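Side-chain contacts in VP5 (Halorubrum pleomorphic virus 2, PDB 6QGI), which is a haloarchaeal virus envelope protein that probably mediates membrane fusion between the virus and its host cell: residues G68-A73 and D236-N241; E101-L106 and T170-T175; A299-T304 and A459-S464; G326-E329 and T333-P336. All coordinates share one frame; numbering follows the deposited sequence.

The four contacts fall into two touching pairs. Contacts 1 and 2 have centres 12 Å apart and gather round the same helices, 66-86, 91-133 and 225-253, with the hairpin turn 170-175 at their side: Leu239 and Val69 of contact 1 pack against Leu106 and Tyr105 of contact 2. Contacts 3 and 4, also 12 Å apart between centres, lie by antiparallel strands; Thr460 OG1 and Leu328 O, 2.9 Å apart, probably form a hydrogen bond between them. The two pairs are separate, contacts 1 and 3 being 27 Å apart by centres and about 7 Å by nearest atoms. The N-acetylglucosamine seen on Asn396 is an N-linked glycan, not a bound ligand.

Contact 1 of 4, residues G68-A73 and D236-N241; sequences GVKHTA and DTVLQN
Gly68 O, in the helical turn whose next residue, Val69, meets Val238, is gripped by two donors of Thr72. The backbone Thr72 N lies 2.9 Å from Gly68 O, the ordinary helical bond, and the hydroxyl Thr72 OG1 adds a second bond at 2.7 Å to Gly68 O. The two arrive from opposite faces of the carbonyl plane; OG1 is tilted 26° from that plane and makes a C=O...donor angle of 153°. The threonine's polar end is thereby turned back onto its own helix, on a side remote from Val238. The meeting of the helices is apolar and rests on Val238. Its CG1 approaches the backbone of the partner directly, 3.8 Å from Lys70 CA, while CG2 lies alongside, 4.1 Å from Lys70 CB. With chi1 at 160°, CG1 stands roughly anti to the backbone N of Val238. This is helix-on-helix packing in a bundle: helix 66-86 and helix 225-253 come so near that Lys70 CA and Val238 CA are 5.7 Å apart, and helix 91-133 packs against both through Leu106, which touches Val69 and Leu239. Val69 adds a looser branch-to-branch contact, its CG1 lying 4.4 Å from Val238 CG1. Lys70 offers its root, not its charge: CB faces both methyls of Val238, and the chain then bends at chi3 and carries NZ away from the other helix. One turn beyond Val238, Val242 continues the same seam, touching the side chains of Lys70 and Ala73.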
loop_
_atom_site.group_PDB
_atom_site.type_symbol
_atom_site.label_atom_id
_atom_site.label_comp_id
_atom_site.label_asym_id
_atom_site.label_seq_id
_atom_site.Cartn_x
_atom_site.Cartn_y
_atom_site.Cartn_z
ATOM N N GLY A 68 -8.943 -11.726 1.834
ATOM C CA GLY A 68 -8.741 -11.657 3.273
ATOM C C GLY A 68 -9.861 -10.919 3.975
ATOM O O GLY A 68 -10.143 -11.199 5.141
ATOM N N VAL A 69 -10.508 -9.970 3.268
ATOM C CA VAL A 69 -11.648 -9.210 3.785
ATOM C C VAL A 69 -12.816 -10.191 3.913
ATOM O O VAL A 69 -13.466 -10.235 4.957
ATOM C CB VAL A 69 -11.991 -7.967 2.910
ATOM C CG1 VAL A 69 -13.250 -7.266 3.403
ATOM C CG2 VAL A 69 -10.827 -6.984 2.863
ATOM N N LYS A 70 -13.009 -11.033 2.870
ATOM C CA LYS A 70 -14.021 -12.088 2.795
ATOM C C LYS A 70 -13.840 -13.078 3.961
ATOM O O LYS A 70 -14.823 -13.437 4.604
ATOM C CB LYS A 70 -13.940 -12.802 1.434
ATOM C CG LYS A 70 -15.071 -13.785 1.189
ATOM C CD LYS A 70 -14.851 -14.628 -0.045
ATOM C CE LYS A 70 -14.484 -16.046 0.311
ATOM N NZ LYS A 70 -14.418 -16.907 -0.894
ATOM N N HIS A 71 -12.585 -13.472 4.245
ATOM C CA HIS A 71 -12.192 -14.387 5.322
ATOM C C HIS A 71 -12.479 -13.765 6.690
ATOM O O HIS A 71 -13.017 -14.444 7.568
ATOM C CB HIS A 71 -10.691 -14.739 5.192
ATOM C CG HIS A 71 -10.180 -15.697 6.227
ATOM N ND1 HIS A 71 -10.430 -17.055 6.140
ATOM C CD2 HIS A 71 -9.415 -15.465 7.319
ATOM C CE1 HIS A 71 -9.827 -17.602 7.185
ATOM N NE2 HIS A 71 -9.208 -16.684 7.926
ATOM N N THR A 72 -12.117 -12.476 6.864
ATOM C CA THR A 72 -12.301 -11.725 8.107
ATOM C C THR A 72 -13.800 -11.562 8.385
ATOM O O THR A 72 -14.228 -11.830 9.510
ATOM C CB THR A 72 -11.541 -10.396 8.038
ATOM O OG1 THR A 72 -10.169 -10.691 7.789
ATOM C CG2 THR A 72 -11.648 -9.581 9.319
ATOM N N ALA A 73 -14.590 -11.177 7.352
ATOM C CA ALA A 73 -16.044 -11.011 7.438
ATOM C C ALA A 73 -16.695 -12.282 7.955
ATOM O O ALA A 73 -17.467 -12.216 8.912
ATOM C CB ALA A 73 -16.619 -10.636 6.078
ATOM N N ASP A 236 -17.688 -5.211 -3.434
ATOM C CA ASP A 236 -19.137 -5.359 -3.543
ATOM C C ASP A 236 -19.497 -6.828 -3.766
ATOM O O ASP A 236 -20.514 -7.287 -3.248
ATOM C CB ASP A 236 -19.689 -4.477 -4.676
ATOM C CG ASP A 236 -21.194 -4.322 -4.637
ATOM O OD1 ASP A 236 -21.700 -3.659 -3.700
ATOM O OD2 ASP A 236 -21.867 -4.863 -5.540
ATOM N N THR A 237 -18.646 -7.565 -4.514
ATOM C CA THR A 237 -18.807 -9.000 -4.778
ATOM C C THR A 237 -18.646 -9.753 -3.447
ATOM O O THR A 237 -19.462 -10.626 -3.143
ATOM C CB THR A 237 -17.817 -9.464 -5.869
ATOM O OG1 THR A 237 -18.085 -8.754 -7.081
ATOM C CG2 THR A 237 -17.882 -10.964 -6.136
ATOM N N VAL A 238 -17.631 -9.367 -2.640
ATOM C CA VAL A 238 -17.323 -9.948 -1.327
ATOM C C VAL A 238 -18.534 -9.775 -0.391
ATOM O O VAL A 238 -18.962 -10.752 0.216
ATOM C CB VAL A 238 -16.008 -9.356 -0.735
ATOM C CG1 VAL A 238 -15.915 -9.554 0.776
ATOM C CG2 VAL A 238 -14.786 -9.955 -1.420
ATOM N N LEU A 239 -19.110 -8.555 -0.323
ATOM C CA LEU A 239 -20.261 -8.239 0.524
ATOM C C LEU A 239 -21.476 -9.093 0.165
ATOM O O LEU A 239 -22.137 -9.600 1.068
ATOM C CB LEU A 239 -20.601 -6.737 0.436
ATOM C CG LEU A 239 -21.857 -6.228 1.165
ATOM C CD1 LEU A 239 -21.752 -6.396 2.664
ATOM C CD2 LEU A 239 -22.124 -4.788 0.834
ATOM N N GLN A 240 -21.738 -9.283 -1.138
ATOM C CA GLN A 240 -22.861 -10.076 -1.633
ATOM C C GLN A 240 -22.633 -11.575 -1.402
ATOM O O GLN A 240 -23.571 -12.273 -1.014
ATOM C CB GLN A 240 -23.116 -9.797 -3.125
ATOM C CG GLN A 240 -23.580 -8.364 -3.442
ATOM C CD GLN A 240 -24.859 -7.939 -2.747
ATOM O OE1 GLN A 240 -25.846 -8.683 -2.669
ATOM N NE2 GLN A 240 -24.867 -6.721 -2.231
ATOM N N ASN A 241 -21.395 -12.060 -1.623
ATOM C CA ASN A 241 -21.018 -13.467 -1.458
ATOM C C ASN A 241 -21.003 -13.894 0.008
ATOM O O ASN A 241 -21.398 -15.024 0.292
ATOM C CB ASN A 241 -19.650 -13.763 -2.100
ATOM C CG ASN A 241 -19.623 -13.750 -3.617
ATOM O OD1 ASN A 241 -20.646 -13.613 -4.303
ATOM N ND2 ASN A 241 -18.428 -13.884 -4.179
#

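Contact 2 of 4, residues E101-L106 and T170-T175; sequences EVNSYL and TLADGT
Ala172, at the bend of a type I beta turn from Leu171 to Gly174, sits against the helix 91-133 at Asn103, their CA atoms 4.6 Å apart. The turn is the tip of a beta hairpin joining strands 167-170 and 176-186; it is closed by Gly174 N donating to Leu171 O at 2.9 Å, and the pairing of Leu171 N with Thr175 O flanks it. The methyl of Ala172 is directed toward the helix backbone, with Ala172 CB 3.5 Å from Asn103 O and much the same distance from Asn103 CA. A single methyl thus lies between the two backbones. Asn103 returns the contact with the stem of its side chain: its CG, held beside the backbone N by a chi1 of -63°, lies 3.4 Å from Ala172 O. The amide does not bond to that oxygen; instead Asn103 OD1 is taken by Arg243 NH2 of helix 225-253, so a third element ties down the side chain beside the hairpin tip. Polar backbone atoms are served by the helix as well. Thr107 OG1 is hydrogen-bonded to both Asn103 O and Asp173 N, bridging helix and turn, and Gln110 OE1 takes Ala172 N. One turn along from Asn103, Leu106 CB completes the apolar seat, 4.3 Å from Ala172 CB.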
loop_
_atom_site.group_PDB
_atom_site.type_symbol
_atom_site.label_atom_id
_atom_site.label_comp_id
_atom_site.label_asym_id
_atom_site.label_seq_id
_atom_site.Cartn_x
_atom_site.Cartn_y
_atom_site.Cartn_z
ATOM N N GLU A 101 -22.787 -8.395 11.595
ATOM C CA GLU A 101 -21.331 -8.410 11.713
ATOM C C GLU A 101 -20.679 -8.236 10.345
ATOM O O GLU A 101 -19.659 -7.555 10.257
ATOM C CB GLU A 101 -20.840 -9.688 12.397
ATOM C CG GLU A 101 -21.159 -9.730 13.884
ATOM C CD GLU A 101 -20.528 -8.645 14.735
ATOM O OE1 GLU A 101 -19.296 -8.697 14.955
ATOM O OE2 GLU A 101 -21.270 -7.741 15.182
ATOM N N VAL A 102 -21.283 -8.816 9.280
ATOM C CA VAL A 102 -20.820 -8.698 7.888
ATOM C C VAL A 102 -20.941 -7.233 7.472
ATOM O O VAL A 102 -19.968 -6.639 7.016
ATOM C CB VAL A 102 -21.612 -9.632 6.914
ATOM C CG1 VAL A 102 -21.224 -9.404 5.452
ATOM C CG2 VAL A 102 -21.443 -11.093 7.283
ATOM N N ASN A 103 -22.136 -6.657 7.683
ATOM C CA ASN A 103 -22.481 -5.290 7.326
ATOM C C ASN A 103 -21.698 -4.257 8.134
ATOM O O ASN A 103 -21.278 -3.257 7.558
ATOM C CB ASN A 103 -23.984 -5.068 7.474
ATOM C CG ASN A 103 -24.818 -5.934 6.549
ATOM O OD1 ASN A 103 -24.391 -6.339 5.463
ATOM N ND2 ASN A 103 -26.032 -6.247 6.963
ATOM N N SER A 104 -21.478 -4.506 9.439
ATOM C CA SER A 104 -20.741 -3.609 10.335
ATOM C C SER A 104 -19.266 -3.524 9.942
ATOM O O SER A 104 -18.707 -2.426 9.876
ATOM C CB SER A 104 -20.870 -4.076 11.782
ATOM O OG SER A 104 -20.387 -3.097 12.686
ATOM N N TYR A 105 -18.647 -4.684 9.673
ATOM C CA TYR A 105 -17.249 -4.783 9.285
ATOM C C TYR A 105 -17.035 -4.241 7.856
ATOM O O TYR A 105 -16.082 -3.485 7.639
ATOM C CB TYR A 105 -16.740 -6.233 9.428
ATOM C CG TYR A 105 -15.456 -6.523 8.678
ATOM C CD1 TYR A 105 -14.284 -5.826 8.966
ATOM C CD2 TYR A 105 -15.412 -7.488 7.682
ATOM C CE1 TYR A 105 -13.108 -6.077 8.267
ATOM C CE2 TYR A 105 -14.238 -7.755 6.985
ATOM C CZ TYR A 105 -13.090 -7.042 7.275
ATOM O OH TYR A 105 -11.937 -7.324 6.589
ATOM N N LEU A 106 -17.911 -4.607 6.901
ATOM C CA LEU A 106 -17.780 -4.154 5.512
ATOM C C LEU A 106 -18.103 -2.663 5.368
ATOM O O LEU A 106 -17.580 -2.051 4.441
ATOM C CB LEU A 106 -18.582 -5.018 4.517
ATOM C CG LEU A 106 -18.041 -6.461 4.401
ATOM C CD1 LEU A 106 -18.943 -7.335 3.664
ATOM C CD2 LEU A 106 -16.709 -6.513 3.724
ATOM N N THR A 170 -24.828 4.064 -0.420
ATOM C CA THR A 170 -25.440 3.351 0.693
ATOM C C THR A 170 -24.465 2.259 1.150
ATOM O O THR A 170 -24.121 1.369 0.368
ATOM C CB THR A 170 -26.826 2.805 0.310
ATOM O OG1 THR A 170 -27.574 3.824 -0.363
ATOM C CG2 THR A 170 -27.608 2.296 1.523
ATOM N N LEU A 171 -24.017 2.340 2.413
ATOM C CA LEU A 171 -23.094 1.377 3.008
ATOM C C LEU A 171 -23.827 0.082 3.370
ATOM O O LEU A 171 -25.063 0.055 3.366
ATOM C CB LEU A 171 -22.410 1.993 4.241
ATOM C CG LEU A 171 -21.546 3.233 3.972
ATOM C CD1 LEU A 171 -21.324 4.039 5.225
ATOM C CD2 LEU A 171 -20.222 2.859 3.356
ATOM N N ALA A 172 -23.066 -0.997 3.666
ATOM C CA ALA A 172 -23.619 -2.302 4.040
ATOM C C ALA A 172 -24.505 -2.185 5.275
ATOM O O ALA A 172 -25.527 -2.862 5.372
ATOM C CB ALA A 172 -22.499 -3.285 4.289
ATOM N N ASP A 173 -24.137 -1.262 6.184
ATOM C CA ASP A 173 -24.844 -0.900 7.413
ATOM C C ASP A 173 -26.238 -0.360 7.106
ATOM O O ASP A 173 -27.118 -0.403 7.970
ATOM C CB ASP A 173 -24.040 0.185 8.165
ATOM C CG ASP A 173 -24.035 0.068 9.673
ATOM O OD1 ASP A 173 -24.947 -0.592 10.225
ATOM O OD2 ASP A 173 -23.121 0.639 10.306
ATOM N N GLY A 174 -26.411 0.167 5.896
ATOM C CA GLY A 174 -27.662 0.765 5.457
ATOM C C GLY A 174 -27.633 2.276 5.555
ATOM O O GLY A 174 -28.548 2.947 5.070
ATOM N N THR A 175 -26.566 2.819 6.185
ATOM C CA THR A 175 -26.344 4.263 6.342
ATOM C C THR A 175 -25.849 4.842 5.011
ATOM O O THR A 175 -25.360 4.089 4.163
ATOM C CB THR A 175 -25.351 4.546 7.487
ATOM O OG1 THR A 175 -24.095 3.937 7.189
ATOM C CG2 THR A 175 -25.861 4.082 8.848
#

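Contact 3 of 4, residues A299-T304 and A459-S464; sequences AEREAT and ATSFDS
Arg301 and Ser461 meet mainly by van der Waals contact. Ser461 CB stands 3.4 Å above the plane of the Arg301 guanidinium, offset toward its rim, so that its nearest neighbour in the group is Arg301 NH1, 3.5 Å from Ser461 CB. Lower down the side chain, Arg301 CD touches backbone, 3.5 Å from Ala459 O and 4.2 Å from Thr460 CA. The arginine reaches these places by bending twice, at chi2 (141°) and chi3 (-72°), and lies along the loop rather than pointing into it.

Polar links between the two segments are indirect. Asp298, just ahead of the first segment, forms a salt bridge from OD1 to Arg301 NE and takes a hydrogen bond from Ser461 N on OD2, so one carboxylate links the guanidinium to the loop backbone beside it. A second acidic group is near but not touching: Asp463 OD2 is 5.2 Å from Arg301 NH1, where it would probably still favour the positive charge.

In the fold, Arg301 lies in strand 301-307, just past the corner the chain turns at Glu300. That strand runs antiparallel between strands 312-320 and 443-450, with Ala303 touching Phe318 and Leu448. The loop 459-464 leads on toward helix 476-496, which packs against Ala299, while Thr460 rests on Leu448 of strand 443-450.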
loop_
_atom_site.group_PDB
_atom_site.type_symbol
_atom_site.label_atom_id
_atom_site.label_comp_id
_atom_site.label_asym_id
_atom_site.label_seq_id
_atom_site.Cartn_x
_atom_site.Cartn_y
_atom_site.Cartn_z
ATOM N N ALA A 299 7.160 -16.888 7.184
ATOM C CA ALA A 299 7.751 -16.281 8.370
ATOM C C ALA A 299 9.069 -16.956 8.764
ATOM O O ALA A 299 9.921 -16.315 9.380
ATOM C CB ALA A 299 6.768 -16.382 9.524
ATOM N N GLU A 300 9.226 -18.249 8.419
ATOM C CA GLU A 300 10.366 -19.078 8.807
ATOM C C GLU A 300 11.574 -19.043 7.861
ATOM O O GLU A 300 12.608 -19.604 8.223
ATOM C CB GLU A 300 9.922 -20.536 8.994
ATOM C CG GLU A 300 9.634 -20.901 10.445
ATOM C CD GLU A 300 10.759 -20.694 11.449
ATOM O OE1 GLU A 300 11.934 -20.968 11.111
ATOM O OE2 GLU A 300 10.457 -20.264 12.586
ATOM N N ARG A 301 11.476 -18.399 6.684
ATOM C CA ARG A 301 12.625 -18.360 5.779
ATOM C C ARG A 301 12.999 -16.933 5.389
ATOM O O ARG A 301 12.287 -16.281 4.621
ATOM C CB ARG A 301 12.400 -19.229 4.534
ATOM C CG ARG A 301 12.791 -20.684 4.754
ATOM C CD ARG A 301 11.825 -21.641 4.085
ATOM N NE ARG A 301 10.539 -21.674 4.787
ATOM C CZ ARG A 301 9.975 -22.776 5.268
ATOM N NH1 ARG A 301 8.811 -22.703 5.904
ATOM N NH2 ARG A 301 10.556 -23.957 5.110
ATOM N N GLU A 302 14.129 -16.457 5.942
ATOM C CA GLU A 302 14.682 -15.137 5.665
ATOM C C GLU A 302 15.421 -15.199 4.341
ATOM O O GLU A 302 16.273 -16.072 4.136
ATOM C CB GLU A 302 15.604 -14.659 6.800
ATOM C CG GLU A 302 15.878 -13.163 6.766
ATOM C CD GLU A 302 17.055 -12.699 7.601
ATOM O OE1 GLU A 302 16.923 -12.643 8.845
ATOM O OE2 GLU A 302 18.110 -12.378 7.008
ATOM N N ALA A 303 15.066 -14.290 3.434
ATOM C CA ALA A 303 15.657 -14.228 2.109
ATOM C C ALA A 303 16.318 -12.896 1.859
ATOM O O ALA A 303 15.731 -11.852 2.156
ATOM C CB ALA A 303 14.589 -14.469 1.061
ATOM N N THR A 304 17.543 -12.930 1.318
ATOM C CA THR A 304 18.278 -11.730 0.927
ATOM C C THR A 304 18.012 -11.565 -0.573
ATOM O O THR A 304 18.252 -12.498 -1.345
ATOM C CB THR A 304 19.770 -11.814 1.312
ATOM O OG1 THR A 304 20.369 -12.941 0.670
ATOM C CG2 THR A 304 19.989 -11.897 2.819
ATOM N N ALA A 459 14.189 -23.476 -1.249
ATOM C CA ALA A 459 12.823 -23.078 -1.596
ATOM C C ALA A 459 12.063 -22.477 -0.410
ATOM O O ALA A 459 12.447 -22.668 0.748
ATOM C CB ALA A 459 12.058 -24.277 -2.144
ATOM N N THR A 460 10.970 -21.755 -0.718
ATOM C CA THR A 460 10.084 -21.126 0.262
ATOM C C THR A 460 8.822 -21.978 0.477
ATOM O O THR A 460 8.452 -22.765 -0.394
ATOM C CB THR A 460 9.697 -19.698 -0.177
ATOM O OG1 THR A 460 9.100 -19.736 -1.472
ATOM C CG2 THR A 460 10.863 -18.723 -0.145
ATOM N N SER A 461 8.172 -21.817 1.646
ATOM C CA SER A 461 6.932 -22.500 2.024
ATOM C C SER A 461 5.983 -21.477 2.647
ATOM O O SER A 461 6.266 -20.945 3.726
ATOM C CB SER A 461 7.210 -23.663 2.974
ATOM O OG SER A 461 6.012 -24.279 3.419
ATOM N N PHE A 462 4.879 -21.178 1.944
ATOM C CA PHE A 462 3.886 -20.193 2.372
ATOM C C PHE A 462 2.772 -20.849 3.186
ATOM O O PHE A 462 2.238 -21.890 2.800
ATOM C CB PHE A 462 3.326 -19.412 1.162
ATOM C CG PHE A 462 4.373 -18.513 0.543
ATOM C CD1 PHE A 462 4.628 -17.253 1.068
ATOM C CD2 PHE A 462 5.150 -18.954 -0.522
ATOM C CE1 PHE A 462 5.634 -16.448 0.534
ATOM C CE2 PHE A 462 6.164 -18.151 -1.050
ATOM C CZ PHE A 462 6.403 -16.906 -0.514
ATOM N N ASP A 463 2.464 -20.246 4.341
ATOM C CA ASP A 463 1.445 -20.713 5.273
ATOM C C ASP A 463 0.321 -19.700 5.444
ATOM O O ASP A 463 0.551 -18.491 5.510
ATOM C CB ASP A 463 2.061 -21.020 6.653
ATOM C CG ASP A 463 2.915 -22.273 6.740
ATOM O OD1 ASP A 463 2.573 -23.280 6.072
ATOM O OD2 ASP A 463 3.903 -22.263 7.507
ATOM N N SER A 464 -0.897 -20.223 5.540
ATOM C CA SER A 464 -2.126 -19.486 5.786
ATOM C C SER A 464 -3.132 -20.434 6.420
ATOM O O SER A 464 -3.012 -21.652 6.265
ATOM C CB SER A 464 -2.674 -18.865 4.498
ATOM O OG SER A 464 -3.337 -19.793 3.653
#

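Contact 4 of 4, residues G326-E329 and T333-P336; sequences GPLE and TYDP
Leu328 and Tyr334 face each other across a short reversal of chain, their CA atoms 8.1 Å apart, with 326-329 an irregular loop that contains a cis peptide before Pro327 and 333-334 a short strand paired with strand 443-450. The gap is filled by the Tyr334 side chain, which reaches across to the loop. Leu328 CD2 sits over one face of the ring in a CH-pi contact, 3.9 Å from the centroid of the Tyr334 ring and 8° off its normal, hence almost exactly above the centre. With chi2 of Leu328 at 180°, CD1 continues the line of the chain, and CD2, the other branch, turns over the ring. At the far end of the ring, Glu329 N donates to Tyr334 OH at 2.8 Å, with an N-H...O angle of 141°, a short but bent bond. Glu329 O lies at the ring edge, in its plane, 3.7 Å from Tyr334 CE2. The Glu329 side chain passes the hydroxyl at about a right angle to the tyrosine, its CB 3.5 Å from Tyr334 OH. Behind the contact, Phe443 and Ile445 of strand 443-450 pack on Tyr334, and Phe462 touches Leu328. Because the phenol oxygen accepts from a backbone amide while a methyl rests on the ring face, the tyrosine is held at both its tip and its flat side; accepting that N-H would probably make its own O-H a somewhat better donor.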
loop_
_atom_site.group_PDB
_atom_site.type_symbol
_atom_site.label_atom_id
_atom_site.label_comp_id
_atom_site.label_asym_id
_atom_site.label_seq_id
_atom_site.Cartn_x
_atom_site.Cartn_y
_atom_site.Cartn_z
ATOM N N GLY A 326 4.370 -18.749 -6.024
ATOM C CA GLY A 326 5.378 -19.505 -5.305
ATOM C C GLY A 326 5.377 -20.978 -5.673
ATOM O O GLY A 326 4.553 -21.428 -6.473
ATOM N N PRO A 327 6.301 -21.767 -5.096
ATOM C CA PRO A 327 7.311 -21.359 -4.112
ATOM C C PRO A 327 8.525 -20.685 -4.743
ATOM O O PRO A 327 9.099 -21.194 -5.702
ATOM C CB PRO A 327 7.693 -22.684 -3.441
ATOM C CG PRO A 327 7.493 -23.717 -4.502
ATOM C CD PRO A 327 6.361 -23.215 -5.370
ATOM N N LEU A 328 8.888 -19.519 -4.205
ATOM C CA LEU A 328 10.059 -18.748 -4.612
ATOM C C LEU A 328 11.301 -19.556 -4.261
ATOM O O LEU A 328 11.316 -20.226 -3.225
ATOM C CB LEU A 328 10.055 -17.370 -3.929
ATOM C CG LEU A 328 8.769 -16.550 -4.074
ATOM C CD1 LEU A 328 8.887 -15.231 -3.379
ATOM C CD2 LEU A 328 8.404 -16.335 -5.538
ATOM N N GLU A 329 12.301 -19.561 -5.148
ATOM C CA GLU A 329 13.501 -20.381 -4.993
ATOM C C GLU A 329 14.790 -19.552 -4.946
ATOM O O GLU A 329 14.874 -18.490 -5.571
ATOM C CB GLU A 329 13.583 -21.410 -6.140
ATOM C CG GLU A 329 12.369 -22.332 -6.226
ATOM C CD GLU A 329 12.061 -23.012 -7.550
ATOM O OE1 GLU A 329 12.733 -22.717 -8.565
ATOM O OE2 GLU A 329 11.120 -23.837 -7.568
ATOM N N THR A 333 15.566 -15.403 -10.360
ATOM C CA THR A 333 15.109 -14.042 -10.611
ATOM C C THR A 333 13.598 -14.074 -10.843
ATOM O O THR A 333 13.117 -14.882 -11.643
ATOM C CB THR A 333 15.858 -13.441 -11.798
ATOM O OG1 THR A 333 17.261 -13.373 -11.516
ATOM C CG2 THR A 333 15.326 -12.087 -12.172
ATOM N N TYR A 334 12.862 -13.180 -10.168
ATOM C CA TYR A 334 11.413 -13.130 -10.260
ATOM C C TYR A 334 10.926 -11.781 -10.707
ATOM O O TYR A 334 11.449 -10.751 -10.278
ATOM C CB TYR A 334 10.781 -13.503 -8.917
ATOM C CG TYR A 334 10.977 -14.961 -8.579
ATOM C CD1 TYR A 334 10.166 -15.943 -9.146
ATOM C CD2 TYR A 334 12.001 -15.370 -7.731
ATOM C CE1 TYR A 334 10.361 -17.293 -8.865
ATOM C CE2 TYR A 334 12.202 -16.718 -7.438
ATOM C CZ TYR A 334 11.381 -17.674 -8.011
ATOM O OH TYR A 334 11.576 -19.004 -7.753
ATOM N N ASP A 335 9.938 -11.806 -11.603
ATOM C CA ASP A 335 9.297 -10.624 -12.136
ATOM C C ASP A 335 7.909 -10.567 -11.527
ATOM O O ASP A 335 7.049 -11.393 -11.864
ATOM C CB ASP A 335 9.274 -10.626 -13.674
ATOM C CG ASP A 335 8.836 -9.309 -14.303
ATOM O OD1 ASP A 335 8.709 -8.303 -13.565
ATOM O OD2 ASP A 335 8.612 -9.286 -15.534
ATOM N N PRO A 336 7.679 -9.641 -10.578
ATOM C CA PRO A 336 6.365 -9.600 -9.914
ATOM C C PRO A 336 5.219 -9.221 -10.845
ATOM O O PRO A 336 4.073 -9.548 -10.560
ATOM C CB PRO A 336 6.528 -8.582 -8.794
ATOM C CG PRO A 336 7.837 -7.969 -8.984
ATOM C CD PRO A 336 8.600 -8.607 -10.069
#